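PDB 6DSP: autoinducer 2-binding protein LsrB from Clostridium saccharobutylicum DSM 13864, which binds the quorum-sensing signal autoinducer-2, held here as its tetrahydroxytetrahydrofuran form, as a receptor of the bacterial solute-binding protein 2 family. Local coordinates for residues V22-I27 / M279-A284; V106-S111 / S116-M121; E128-M133 / N169-E174; E174-I179 / W186-P191. All blocks are in the same frame, centred on the assembly; numbering follows the deposited sequence.

How the contacts relate
The chain opens with strand 23-27. This strand meets helix 273-288 in contact 1, so contact 1 closes a long loop, with the other three nested inside it. Contact 2 closes a short loop between the neighbouring parallel strands 105-109 and 120-123. It touches contact 1 where F26 and W109 meet and where A284 reaches T107. Strand 120-123 leads into helix 127-144, which packs on helix 166-182 in contact 3, closing a loop of 35 residues through strand 155-160. Contact 4 follows in series, shares E174 with contact 3 and joins helix 166-182 to strand 187-195. Contacts 1 and 2 belong to the eight-stranded sheet, contacts 3 and 4 to the side of the four-stranded sheet. Contacts 2 and 3 both reach the ligand.

Contact 1. Residues V22-I27 / M279-A284; sequences VTVTFI and MGCYMA
The sulfur of C281 comes to the ring of F26 at a slant. C281 SG sits 4.0 Å from the centroid of the F26 ring, 34° off its normal. Its closest ring atom is CD1, with F26 CD1 to C281 SG at 3.5 Å. The ring of F26 also meets W109, with the two planes inclined to each other. F26 gets there because CG stands anti to its backbone N (chi1 -177°), which swings the ring to the helix although CB does not point at it. V24 faces the helix directly and uses both methyls. V24 CG1 lies 3.9 Å from A284 CB and 4.1 Å from C281 SG. V24 CG2 rests near a backbone oxygen, 3.8 Å from C281 O. The strand 23-27 and the helix segment run at 142° to each other, with axes 8.7 Å apart. The helix lies against one face of the parallel part of the sheet: besides V24 and F26 it meets V54 (through C281) and A81 (through A284) on the flanking strands. All four touching residues are buried. The chemistry is dispersion and a cysteine sulfur-aromatic contact, so close apolar fit, not directional polar bonding, joins helix to strand here.

Contact 2. Residues V106-S111 / S116-M121; sequences VTTWDS and SVRKVM. With PAV ((2R,4S)-2-methyl-2,3,3,4-tetrahydroxytetrahydrofuran), chain C.
T108 and M121 meet through an unusual close oxygen-sulfur approach, T108 OG1 to M121 SD at 3.2 Å. The two residues form a parallel beta bridge, and their side chains lie on the same face of the sheet and cross at about a right angle. M121 bends at chi2 (67°), which carries its thioether back over T108. Its methyl then reaches just past the end of the strand, with M121 CE 3.5 Å from D110 N. The hydrogen bond of the T108 hydroxyl is with D112; the sulfur is a close neighbour. R118 lies across T108 as well, its CD 3.6 Å from T108 OG1, and its guanidinium makes a salt bridge to D112. Two nearly straight backbone bonds join the segments: K119 N to V106 O at 2.8 Å and T108 N to V120 O at 2.9 Å. V106 CG1 packs against the backbone at V117 O. Beyond the strand, D110 turns to the ligand with CG anti to its backbone N (chi1 179°). Each carboxylate oxygen takes one ligand hydroxyl: D110 OD1 from O3 and D110 OD2 from O4, both at 2.6 Å. S85 and Q124 bond the same carboxylate, which probably fixes its rotation. Ligand-binding groups just past the C-terminal ends of parallel strands, facing a cleft between two lobes, are typical of periplasmic binding proteins; here D110 supplies one for AI-2.

Contact 3. Residues E128-M133 / N169-E174; sequences EQLGQM and NSWQVE. With PAV ((2R,4S)-2-methyl-2,3,3,4-tetrahydroxytetrahydrofuran), chain C.
Helix segments 128-133 and 169-174 cross at -66°, with axes 7.7 Å apart. Their backbones come nearest at G131 and W171, where the CA atoms are 4.5 Å apart. G131 lets the helices approach this closely: its CA lies 3.7 Å from W171 O, with no side chain between. Next to it, L130 covers one face of the W171 indole. L130 CB stands 3.9 Å from the centroid of the five-membered ring of W171, 12° off the normal, a CH-pi contact. Its branch CD1 goes on along the same ring and meets W171 NE1 at 3.4 Å. The two side chains lie side by side and point the same way. F250 meets the indole edge-to-face, so L130 and F250 together probably help set its position. On the far side of the crossing, E174 lays its CG 3.8 Å from E128 N. The carboxylate of E174 is paired with K177. The six-membered end of the indole reaches the bound ligand: W171 CH2 is 3.5 Å from O13, while O2 lies at the ring edge, in plane. W171 is thus part of the AI-2 pocket, and the crossing at G131 is a close, glycine-mediated helix packing beside that pocket.

Contact 4. Residues E174-I179 / W186-P191; sequences EGEKYI and WQNVAP
Helix 166-182 and strand 187-195 are consecutive parts of a beta-alpha-beta unit that starts with strand 155-160, and this contact joins the helix to the start of the second strand and to W186 just before it. I179 meets the indole of W186 at its benzene side. I179 CG2 lies 3.8 Å from W186 CE3, and the ring is approached obliquely as the two side chains cross at about a right angle. Y183 stacks on W186, and W186 NE1 is hydrogen-bonded to P149 O. One turn back along the helix, E176 takes a hydrogen bond from N188, with N188 ND2 3.2 Å from E176 OE2. The donor comes from above the carboxylate plane, and the carboxylate and amide planes are 85° apart. The other amide end of N188 is used too: A190 N bonds N188 OD1 at 2.9 Å, an Asx turn. E176 OE1 is hydrogen-bonded to Y156 and W158. The two oxygens of E176 therefore serve different partners, which probably restrains the carboxylate, while the Asx turn probably fixes the N188 amide so that ND2 faces E176.

Contact 1. Residues V22-I27 / M279-A284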
loop_
_atom_site.group_PDB
_atom_site.type_symbol
_atom_site.label_atom_id
_atom_site.label_comp_id
_atom_site.label_asym_id
_atom_site.label_seq_id
_atom_site.Cartn_x
_atom_site.Cartn_y
_atom_site.Cartn_z
ATOM N N VAL A 22 25.296 -0.241 -11.254
ATOM C CA VAL A 22 24.529 -0.560 -10.044
ATOM C C VAL A 22 23.292 -1.349 -10.400
ATOM O O VAL A 22 22.613 -1.030 -11.382
ATOM C CB VAL A 22 24.137 0.729 -9.284
ATOM C CG1 VAL A 22 23.263 0.423 -8.105
ATOM C CG2 VAL A 22 25.383 1.468 -8.846
ATOM N N THR A 23 23.005 -2.379 -9.605
ATOM C CA THR A 23 21.755 -3.116 -9.699
ATOM C C THR A 23 21.000 -2.959 -8.387
ATOM O O THR A 23 21.558 -3.182 -7.302
ATOM C CB THR A 23 21.992 -4.605 -9.988
ATOM O OG1 THR A 23 22.600 -4.769 -11.280
ATOM C CG2 THR A 23 20.672 -5.371 -9.951
ATOM N N VAL A 24 19.731 -2.572 -8.507
ATOM C CA VAL A 24 18.784 -2.559 -7.391
ATOM C C VAL A 24 17.813 -3.714 -7.575
ATOM O O VAL A 24 17.188 -3.836 -8.634
ATOM C CB VAL A 24 18.005 -1.232 -7.339
ATOM C CG1 VAL A 24 17.020 -1.258 -6.174
ATOM C CG2 VAL A 24 18.958 -0.041 -7.243
ATOM N N THR A 25 17.671 -4.556 -6.545
ATOM C CA THR A 25 16.670 -5.624 -6.552
ATOM C C THR A 25 15.384 -5.054 -5.956
ATOM O O THR A 25 15.379 -4.574 -4.810
ATOM C CB THR A 25 17.143 -6.842 -5.757
ATOM O OG1 THR A 25 18.410 -7.286 -6.270
ATOM C CG2 THR A 25 16.130 -7.965 -5.838
ATOM N N PHE A 26 14.332 -5.028 -6.760
ATOM C CA PHE A 26 13.061 -4.415 -6.388
ATOM C C PHE A 26 12.115 -5.549 -6.023
ATOM O O PHE A 26 11.766 -6.374 -6.885
ATOM C CB PHE A 26 12.547 -3.590 -7.573
ATOM C CG PHE A 26 11.264 -2.823 -7.316
ATOM C CD1 PHE A 26 11.127 -2.015 -6.192
ATOM C CD2 PHE A 26 10.235 -2.826 -8.242
ATOM C CE1 PHE A 26 9.977 -1.223 -6.024
ATOM C CE2 PHE A 26 9.090 -2.060 -8.053
ATOM C CZ PHE A 26 8.952 -1.280 -6.928
ATOM N N ILE A 27 11.708 -5.594 -4.763
ATOM C CA ILE A 27 10.970 -6.734 -4.222
ATOM C C ILE A 27 9.561 -6.287 -3.833
ATOM O O ILE A 27 9.403 -5.413 -2.966
ATOM C CB ILE A 27 11.678 -7.370 -3.014
ATOM C CG1 ILE A 27 13.121 -7.754 -3.383
ATOM C CG2 ILE A 27 10.859 -8.577 -2.514
ATOM C CD1 ILE A 27 13.948 -8.283 -2.221
ATOM N N MET A 279 10.963 5.916 -7.416
ATOM C CA MET A 279 11.628 6.696 -6.385
ATOM C C MET A 279 12.342 5.807 -5.373
ATOM O O MET A 279 13.457 6.124 -4.938
ATOM C CB MET A 279 10.607 7.594 -5.687
ATOM C CG MET A 279 10.118 8.754 -6.559
ATOM S SD MET A 279 8.647 9.538 -5.868
ATOM C CE MET A 279 9.350 10.241 -4.398
ATOM N N GLY A 280 11.690 4.715 -4.943
ATOM C CA GLY A 280 12.341 3.801 -4.021
ATOM C C GLY A 280 13.621 3.241 -4.601
ATOM O O GLY A 280 14.658 3.194 -3.935
ATOM N N CYS A 281 13.565 2.839 -5.864
ATOM C CA CYS A 281 14.763 2.317 -6.514
ATOM C C CYS A 281 15.809 3.398 -6.708
ATOM O O CYS A 281 17.010 3.132 -6.564
ATOM C CB CYS A 281 14.400 1.686 -7.854
ATOM S SG CYS A 281 13.457 0.155 -7.671
ATOM N N TYR A 282 15.388 4.633 -7.004
ATOM C CA TYR A 282 16.351 5.725 -7.124
ATOM C C TYR A 282 17.082 5.975 -5.800
ATOM O O TYR A 282 18.312 6.170 -5.783
ATOM C CB TYR A 282 15.687 7.030 -7.587
ATOM C CG TYR A 282 16.746 8.064 -7.874
ATOM C CD1 TYR A 282 17.351 8.132 -9.121
ATOM C CD2 TYR A 282 17.200 8.929 -6.874
ATOM C CE1 TYR A 282 18.365 9.046 -9.384
ATOM C CE2 TYR A 282 18.225 9.858 -7.133
ATOM C CZ TYR A 282 18.797 9.906 -8.397
ATOM O OH TYR A 282 19.802 10.809 -8.709
ATOM N N MET A 283 16.346 6.002 -4.681
ATOM C CA MET A 283 17.001 6.228 -3.392
ATOM C C MET A 283 18.015 5.132 -3.102
ATOM O O MET A 283 19.111 5.411 -2.603
ATOM C CB MET A 283 15.962 6.324 -2.277
ATOM C CG MET A 283 15.032 7.561 -2.414
ATOM S SD MET A 283 15.912 9.163 -2.576
ATOM C CE MET A 283 16.820 9.176 -1.019
ATOM N N ALA A 284 17.648 3.871 -3.373
ATOM C CA ALA A 284 18.594 2.769 -3.190
ATOM C C ALA A 284 19.843 2.949 -4.058
ATOM O O ALA A 284 20.963 2.788 -3.578
ATOM C CB ALA A 284 17.901 1.464 -3.505
#

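Contact 2. Residues V106-S111 / S116-M121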
loop_
_atom_site.group_PDB
_atom_site.type_symbol
_atom_site.label_atom_id
_atom_site.label_comp_id
_atom_site.label_asym_id
_atom_site.label_seq_id
_atom_site.Cartn_x
_atom_site.Cartn_y
_atom_site.Cartn_z
ATOM N N VAL A 106 20.003 -1.169 1.839
ATOM C CA VAL A 106 18.621 -1.596 2.059
ATOM C C VAL A 106 17.706 -0.375 2.129
ATOM O O VAL A 106 17.918 0.521 2.961
ATOM C CB VAL A 106 18.482 -2.456 3.328
ATOM C CG1 VAL A 106 17.031 -2.833 3.567
ATOM C CG2 VAL A 106 19.387 -3.722 3.239
ATOM N N THR A 107 16.697 -0.349 1.264
ATOM C CA THR A 107 15.638 0.656 1.328
ATOM C C THR A 107 14.293 -0.055 1.286
ATOM O O THR A 107 14.197 -1.231 0.901
ATOM C CB THR A 107 15.693 1.666 0.152
ATOM O OG1 THR A 107 15.486 0.987 -1.092
ATOM C CG2 THR A 107 17.019 2.455 0.125
ATOM N N THR A 108 13.225 0.681 1.614
ATOM C CA THR A 108 11.882 0.130 1.536
ATOM C C THR A 108 10.969 1.054 0.737
ATOM O O THR A 108 11.266 2.230 0.522
ATOM C CB THR A 108 11.288 -0.131 2.926
ATOM O OG1 THR A 108 11.506 1.042 3.717
ATOM C CG2 THR A 108 11.979 -1.323 3.594
ATOM N N TRP A 109 9.826 0.515 0.325
ATOM C CA TRP A 109 8.766 1.306 -0.271
ATOM C C TRP A 109 7.463 0.628 0.095
ATOM O O TRP A 109 7.454 -0.588 0.338
ATOM C CB TRP A 109 8.967 1.384 -1.803
ATOM C CG TRP A 109 8.680 0.079 -2.518
ATOM C CD1 TRP A 109 9.403 -1.096 -2.426
ATOM C CD2 TRP A 109 7.556 -0.210 -3.345
ATOM N NE1 TRP A 109 8.777 -2.094 -3.175
ATOM C CE2 TRP A 109 7.633 -1.581 -3.731
ATOM C CE3 TRP A 109 6.478 0.552 -3.797
ATOM C CZ2 TRP A 109 6.675 -2.187 -4.551
ATOM C CZ3 TRP A 109 5.522 -0.057 -4.627
ATOM C CH2 TRP A 109 5.646 -1.414 -5.006
ATOM N N ASP A 110 6.367 1.401 0.105
ATOM C CA ASP A 110 5.006 0.865 0.243
ATOM C C ASP A 110 4.705 0.393 1.663
ATOM O O ASP A 110 3.913 1.033 2.364
ATOM C CB ASP A 110 4.740 -0.201 -0.830
ATOM C CG ASP A 110 3.364 -0.812 -0.721
ATOM O OD1 ASP A 110 2.390 -0.030 -0.588
ATOM O OD2 ASP A 110 3.248 -2.068 -0.841
ATOM N N SER A 111 5.349 -0.674 2.128
ATOM C CA SER A 111 5.164 -1.166 3.492
ATOM C C SER A 111 6.524 -1.344 4.157
ATOM O O SER A 111 7.364 -2.130 3.683
ATOM C CB SER A 111 4.379 -2.478 3.520
ATOM O OG SER A 111 4.129 -2.771 4.889
ATOM N N SER A 116 15.451 0.561 11.927
ATOM C CA SER A 116 16.850 0.291 12.241
ATOM C C SER A 116 17.517 -0.628 11.217
ATOM O O SER A 116 18.760 -0.751 11.230
ATOM C CB SER A 116 16.962 -0.305 13.646
ATOM O OG SER A 116 16.441 -1.636 13.653
ATOM N N VAL A 117 16.747 -1.228 10.301
ATOM C CA VAL A 117 17.335 -2.147 9.331
ATOM C C VAL A 117 17.108 -1.702 7.892
ATOM O O VAL A 117 17.317 -2.482 6.963
ATOM C CB VAL A 117 16.927 -3.615 9.559
ATOM C CG1 VAL A 117 17.252 -4.028 10.989
ATOM C CG2 VAL A 117 15.461 -3.867 9.247
ATOM N N ARG A 118 16.716 -0.449 7.671
ATOM C CA ARG A 118 16.714 0.105 6.321
ATOM C C ARG A 118 17.089 1.583 6.400
ATOM O O ARG A 118 16.960 2.224 7.451
ATOM C CB ARG A 118 15.338 -0.071 5.654
ATOM C CG ARG A 118 14.101 0.540 6.455
ATOM C CD ARG A 118 13.945 1.976 6.123
ATOM N NE ARG A 118 12.741 2.533 6.765
ATOM C CZ ARG A 118 12.769 3.669 7.456
ATOM N NH1 ARG A 118 13.912 4.348 7.612
ATOM N NH2 ARG A 118 11.643 4.139 7.934
ATOM N N LYS A 119 17.533 2.133 5.272
ATOM C CA LYS A 119 17.994 3.518 5.221
ATOM C C LYS A 119 16.854 4.490 4.942
ATOM O O LYS A 119 16.554 5.343 5.766
ATOM C CB LYS A 119 19.176 3.694 4.242
ATOM C CG LYS A 119 20.375 2.757 4.530
ATOM C CD LYS A 119 20.632 2.583 6.023
ATOM C CE LYS A 119 21.106 3.847 6.697
ATOM N NZ LYS A 119 21.313 3.677 8.218
ATOM N N VAL A 120 16.188 4.344 3.822
ATOM C CA VAL A 120 15.100 5.229 3.444
ATOM C C VAL A 120 13.890 4.374 3.098
ATOM O O VAL A 120 14.012 3.312 2.464
ATOM C CB VAL A 120 15.490 6.076 2.218
ATOM C CG1 VAL A 120 14.295 6.870 1.676
ATOM C CG2 VAL A 120 16.620 7.034 2.589
ATOM N N MET A 121 12.722 4.840 3.511
ATOM C CA MET A 121 11.413 4.312 3.118
ATOM C C MET A 121 10.724 5.325 2.205
ATOM O O MET A 121 10.684 6.506 2.552
ATOM C CB MET A 121 10.572 4.143 4.384
ATOM C CG MET A 121 9.076 3.957 4.165
ATOM S SD MET A 121 8.654 2.397 3.366
ATOM C CE MET A 121 6.889 2.639 3.304
HETATM O O2 PAV C . -3.223 -1.019 -0.320
HETATM C C2 PAV C . -2.095 -1.485 -1.090
HETATM C C1 PAV C . -2.093 -0.939 -2.535
HETATM O O5 PAV C . -2.389 -2.976 -1.294
HETATM C C5 PAV C . -1.192 -3.591 -1.501
HETATM C C4 PAV C . -0.081 -2.567 -1.205
HETATM O O4 PAV C . 0.948 -3.161 -0.419
HETATM C C3 PAV C . -0.865 -1.457 -0.497
HETATM O O3 PAV C . -0.251 -0.214 -0.704
HETATM O O13 PAV C . -0.986 -1.748 0.877
#

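Contact 3. Residues E128-M133 / N169-E174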
loop_
_atom_site.group_PDB
_atom_site.type_symbol
_atom_site.label_atom_id
_atom_site.label_comp_id
_atom_site.label_asym_id
_atom_site.label_seq_id
_atom_site.Cartn_x
_atom_site.Cartn_y
_atom_site.Cartn_z
ATOM N N GLU A 128 -2.273 8.716 9.178
ATOM C CA GLU A 128 -3.428 9.581 9.404
ATOM C C GLU A 128 -4.050 10.013 8.079
ATOM O O GLU A 128 -5.280 9.964 7.919
ATOM C CB GLU A 128 -3.027 10.786 10.277
ATOM C CG GLU A 128 -4.236 11.592 10.731
ATOM C CD GLU A 128 -3.874 12.703 11.708
ATOM O OE1 GLU A 128 -2.775 12.617 12.319
ATOM O OE2 GLU A 128 -4.691 13.657 11.869
ATOM N N GLN A 129 -3.213 10.438 7.118
ATOM C CA GLN A 129 -3.722 10.853 5.807
ATOM C C GLN A 129 -4.478 9.710 5.148
ATOM O O GLN A 129 -5.570 9.895 4.590
ATOM C CB GLN A 129 -2.554 11.216 4.862
ATOM C CG GLN A 129 -1.913 12.568 5.013
ATOM C CD GLN A 129 -0.830 12.734 3.954
ATOM O OE1 GLN A 129 0.016 11.831 3.724
ATOM N NE2 GLN A 129 -0.858 13.868 3.282
ATOM N N LEU A 130 -3.874 8.521 5.143
ATOM C CA LEU A 130 -4.435 7.422 4.367
ATOM C C LEU A 130 -5.634 6.807 5.077
ATOM O O LEU A 130 -6.645 6.500 4.431
ATOM C CB LEU A 130 -3.345 6.384 4.060
ATOM C CG LEU A 130 -2.296 6.911 3.075
ATOM C CD1 LEU A 130 -1.005 6.119 3.137
ATOM C CD2 LEU A 130 -2.868 6.902 1.651
ATOM N N GLY A 131 -5.573 6.668 6.413
ATOM C CA GLY A 131 -6.749 6.208 7.131
ATOM C C GLY A 131 -7.941 7.136 6.955
ATOM O O GLY A 131 -9.061 6.679 6.707
ATOM N N GLN A 132 -7.706 8.458 7.033
ATOM C CA GLN A 132 -8.806 9.410 6.867
ATOM C C GLN A 132 -9.303 9.431 5.422
ATOM O O GLN A 132 -10.505 9.553 5.180
ATOM C CB GLN A 132 -8.339 10.778 7.338
ATOM C CG GLN A 132 -8.132 10.753 8.836
ATOM C CD GLN A 132 -7.588 12.018 9.419
ATOM O OE1 GLN A 132 -7.023 11.998 10.525
ATOM N NE2 GLN A 132 -7.764 13.131 8.716
ATOM N N MET A 133 -8.387 9.289 4.442
ATOM C CA MET A 133 -8.808 9.209 3.048
ATOM C C MET A 133 -9.761 8.042 2.838
ATOM O O MET A 133 -10.791 8.200 2.165
ATOM C CB MET A 133 -7.572 9.043 2.165
ATOM C CG MET A 133 -7.886 8.921 0.689
ATOM S SD MET A 133 -6.309 8.605 -0.140
ATOM C CE MET A 133 -6.878 8.407 -1.838
ATOM N N ASN A 169 -2.087 -2.118 8.455
ATOM C CA ASN A 169 -2.514 -2.025 9.846
ATOM C C ASN A 169 -2.380 -0.606 10.399
ATOM O O ASN A 169 -3.219 -0.179 11.192
ATOM C CB ASN A 169 -1.784 -3.066 10.686
ATOM C CG ASN A 169 -2.326 -4.439 10.424
ATOM O OD1 ASN A 169 -3.390 -4.783 10.922
ATOM N ND2 ASN A 169 -1.641 -5.203 9.594
ATOM N N SER A 170 -1.369 0.150 9.975
ATOM C CA SER A 170 -1.267 1.523 10.464
ATOM C C SER A 170 -2.454 2.347 9.994
ATOM O O SER A 170 -2.943 3.211 10.736
ATOM C CB SER A 170 0.079 2.159 10.081
ATOM O OG SER A 170 0.168 2.510 8.712
ATOM N N TRP A 171 -2.952 2.079 8.786
ATOM C CA TRP A 171 -4.123 2.799 8.305
ATOM C C TRP A 171 -5.378 2.402 9.067
ATOM O O TRP A 171 -6.217 3.255 9.342
ATOM C CB TRP A 171 -4.316 2.582 6.807
ATOM C CG TRP A 171 -3.088 2.824 5.986
ATOM C CD1 TRP A 171 -2.011 3.584 6.290
ATOM C CD2 TRP A 171 -2.795 2.189 4.736
ATOM N NE1 TRP A 171 -1.056 3.478 5.302
ATOM C CE2 TRP A 171 -1.520 2.618 4.340
ATOM C CE3 TRP A 171 -3.494 1.296 3.907
ATOM C CZ2 TRP A 171 -0.935 2.192 3.144
ATOM C CZ3 TRP A 171 -2.897 0.859 2.738
ATOM C CH2 TRP A 171 -1.623 1.306 2.372
ATOM N N GLN A 172 -5.553 1.110 9.354
ATOM C CA GLN A 172 -6.703 0.653 10.118
ATOM C C GLN A 172 -6.712 1.303 11.489
ATOM O O GLN A 172 -7.744 1.806 11.928
ATOM C CB GLN A 172 -6.689 -0.873 10.210
ATOM C CG GLN A 172 -7.953 -1.483 10.740
ATOM C CD GLN A 172 -8.034 -1.632 12.234
ATOM O OE1 GLN A 172 -7.235 -1.115 12.969
ATOM N NE2 GLN A 172 -9.057 -2.336 12.675
ATOM N N VAL A 173 -5.557 1.385 12.128
ATOM C CA VAL A 173 -5.513 1.980 13.465
ATOM C C VAL A 173 -5.938 3.437 13.413
ATOM O O VAL A 173 -6.738 3.899 14.237
ATOM C CB VAL A 173 -4.115 1.805 14.080
ATOM C CG1 VAL A 173 -3.977 2.664 15.306
ATOM C CG2 VAL A 173 -3.877 0.339 14.412
ATOM N N GLU A 174 -5.410 4.188 12.448
ATOM C CA GLU A 174 -5.757 5.602 12.351
ATOM C C GLU A 174 -7.180 5.799 11.859
ATOM O O GLU A 174 -7.873 6.716 12.334
ATOM C CB GLU A 174 -4.773 6.315 11.433
ATOM C CG GLU A 174 -3.373 6.452 12.055
ATOM C CD GLU A 174 -3.431 7.135 13.410
ATOM O OE1 GLU A 174 -4.125 8.158 13.512
ATOM O OE2 GLU A 174 -2.830 6.606 14.371
HETATM O O2 PAV C . -3.223 -1.019 -0.320
HETATM C C2 PAV C . -2.095 -1.485 -1.090
HETATM C C1 PAV C . -2.093 -0.939 -2.535
HETATM O O5 PAV C . -2.389 -2.976 -1.294
HETATM C C5 PAV C . -1.192 -3.591 -1.501
HETATM C C4 PAV C . -0.081 -2.567 -1.205
HETATM O O4 PAV C . 0.948 -3.161 -0.419
HETATM C C3 PAV C . -0.865 -1.457 -0.497
HETATM O O3 PAV C . -0.251 -0.214 -0.704
HETATM O O13 PAV C . -0.986 -1.748 0.877
#

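Contact 4. Residues E174-I179 / W186-P191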
loop_
_atom_site.group_PDB
_atom_site.type_symbol
_atom_site.label_atom_id
_atom_site.label_comp_id
_atom_site.label_asym_id
_atom_site.label_seq_id
_atom_site.Cartn_x
_atom_site.Cartn_y
_atom_site.Cartn_z
ATOM N N GLU A 174 -5.410 4.188 12.448
ATOM C CA GLU A 174 -5.757 5.602 12.351
ATOM C C GLU A 174 -7.180 5.799 11.859
ATOM O O GLU A 174 -7.873 6.716 12.334
ATOM C CB GLU A 174 -4.773 6.315 11.433
ATOM C CG GLU A 174 -3.373 6.452 12.055
ATOM C CD GLU A 174 -3.431 7.135 13.410
ATOM O OE1 GLU A 174 -4.125 8.158 13.512
ATOM O OE2 GLU A 174 -2.830 6.606 14.371
ATOM N N GLY A 175 -7.645 4.963 10.930
ATOM C CA GLY A 175 -9.015 5.077 10.458
ATOM C C GLY A 175 -10.019 4.774 11.552
ATOM O O GLY A 175 -11.041 5.452 11.669
ATOM N N GLU A 176 -9.727 3.775 12.385
ATOM C CA GLU A 176 -10.607 3.464 13.505
ATOM C C GLU A 176 -10.653 4.608 14.508
ATOM O O GLU A 176 -11.722 4.924 15.033
ATOM C CB GLU A 176 -10.182 2.172 14.204
ATOM C CG GLU A 176 -10.550 0.898 13.466
ATOM C CD GLU A 176 -12.061 0.662 13.478
ATOM O OE1 GLU A 176 -12.701 1.063 12.524
ATOM O OE2 GLU A 176 -12.633 0.141 14.467
ATOM N N LYS A 177 -9.503 5.213 14.826
ATOM C CA LYS A 177 -9.513 6.361 15.733
ATOM C C LYS A 177 -10.357 7.491 15.158
ATOM O O LYS A 177 -11.127 8.145 15.885
ATOM C CB LYS A 177 -8.077 6.838 15.962
ATOM C CG LYS A 177 -7.215 5.950 16.821
ATOM C CD LYS A 177 -5.826 6.584 16.899
ATOM C CE LYS A 177 -4.822 5.709 17.597
ATOM N NZ LYS A 177 -3.430 6.230 17.348
ATOM N N TYR A 178 -10.235 7.731 13.860
ATOM C CA TYR A 178 -10.976 8.794 13.199
ATOM C C TYR A 178 -12.469 8.507 13.227
ATOM O O TYR A 178 -13.273 9.392 13.557
ATOM C CB TYR A 178 -10.457 8.932 11.774
ATOM C CG TYR A 178 -11.088 10.011 10.916
ATOM C CD1 TYR A 178 -10.859 11.368 11.163
ATOM C CD2 TYR A 178 -11.883 9.669 9.830
ATOM C CE1 TYR A 178 -11.406 12.332 10.362
ATOM C CE2 TYR A 178 -12.430 10.626 9.032
ATOM C CZ TYR A 178 -12.193 11.962 9.294
ATOM O OH TYR A 178 -12.711 12.925 8.482
ATOM N N ILE A 179 -12.863 7.277 12.895
ATOM C CA ILE A 179 -14.282 6.910 12.948
ATOM C C ILE A 179 -14.832 7.088 14.353
ATOM O O ILE A 179 -15.919 7.646 14.550
ATOM C CB ILE A 179 -14.491 5.465 12.454
ATOM C CG1 ILE A 179 -14.234 5.384 10.943
ATOM C CG2 ILE A 179 -15.905 4.968 12.801
ATOM C CD1 ILE A 179 -14.154 3.961 10.411
ATOM N N TRP A 186 -21.234 5.080 14.104
ATOM C CA TRP A 186 -20.942 3.927 13.268
ATOM C C TRP A 186 -20.635 2.721 14.143
ATOM O O TRP A 186 -20.131 2.846 15.270
ATOM C CB TRP A 186 -19.750 4.218 12.358
ATOM C CG TRP A 186 -19.969 5.250 11.268
ATOM C CD1 TRP A 186 -20.954 6.205 11.195
ATOM C CD2 TRP A 186 -19.155 5.434 10.104
ATOM N NE1 TRP A 186 -20.804 6.953 10.060
ATOM C CE2 TRP A 186 -19.706 6.501 9.367
ATOM C CE3 TRP A 186 -18.010 4.786 9.602
ATOM C CZ2 TRP A 186 -19.136 6.954 8.170
ATOM C CZ3 TRP A 186 -17.458 5.235 8.420
ATOM C CH2 TRP A 186 -18.009 6.294 7.712
ATOM N N GLN A 187 -20.894 1.532 13.592
ATOM C CA GLN A 187 -20.719 0.276 14.306
ATOM C C GLN A 187 -19.812 -0.618 13.484
ATOM O O GLN A 187 -20.156 -1.003 12.362
ATOM C CB GLN A 187 -22.069 -0.424 14.487
ATOM C CG GLN A 187 -23.060 0.402 15.318
ATOM C CD GLN A 187 -24.412 -0.272 15.446
ATOM O OE1 GLN A 187 -24.576 -1.427 15.053
ATOM N NE2 GLN A 187 -25.378 0.439 16.015
ATOM N N ASN A 188 -18.676 -0.982 14.058
ATOM C CA ASN A 188 -17.798 -1.936 13.393
ATOM C C ASN A 188 -18.358 -3.323 13.683
ATOM O O ASN A 188 -18.324 -3.791 14.829
ATOM C CB ASN A 188 -16.365 -1.783 13.898
ATOM C CG ASN A 188 -15.397 -2.672 13.144
ATOM O OD1 ASN A 188 -15.770 -3.740 12.663
ATOM N ND2 ASN A 188 -14.150 -2.237 13.025
ATOM N N VAL A 189 -18.922 -3.969 12.657
ATOM C CA VAL A 189 -19.587 -5.255 12.856
ATOM C C VAL A 189 -18.621 -6.431 12.906
ATOM O O VAL A 189 -19.058 -7.572 13.128
ATOM C CB VAL A 189 -20.724 -5.488 11.836
ATOM C CG1 VAL A 189 -21.764 -4.412 11.970
ATOM C CG2 VAL A 189 -20.208 -5.511 10.387
ATOM N N ALA A 190 -17.322 -6.212 12.680
ATOM C CA ALA A 190 -16.333 -7.298 12.700
ATOM C C ALA A 190 -14.993 -6.698 13.103
ATOM O O ALA A 190 -14.086 -6.534 12.277
ATOM C CB ALA A 190 -16.264 -7.989 11.336
ATOM N N PRO A 191 -14.835 -6.355 14.381
ATOM C CA PRO A 191 -13.617 -5.636 14.806
ATOM C C PRO A 191 -12.321 -6.418 14.646
ATOM O O PRO A 191 -11.258 -5.792 14.619
ATOM C CB PRO A 191 -13.887 -5.263 16.267
ATOM C CG PRO A 191 -15.085 -6.017 16.684
ATOM C CD PRO A 191 -15.817 -6.517 15.468
#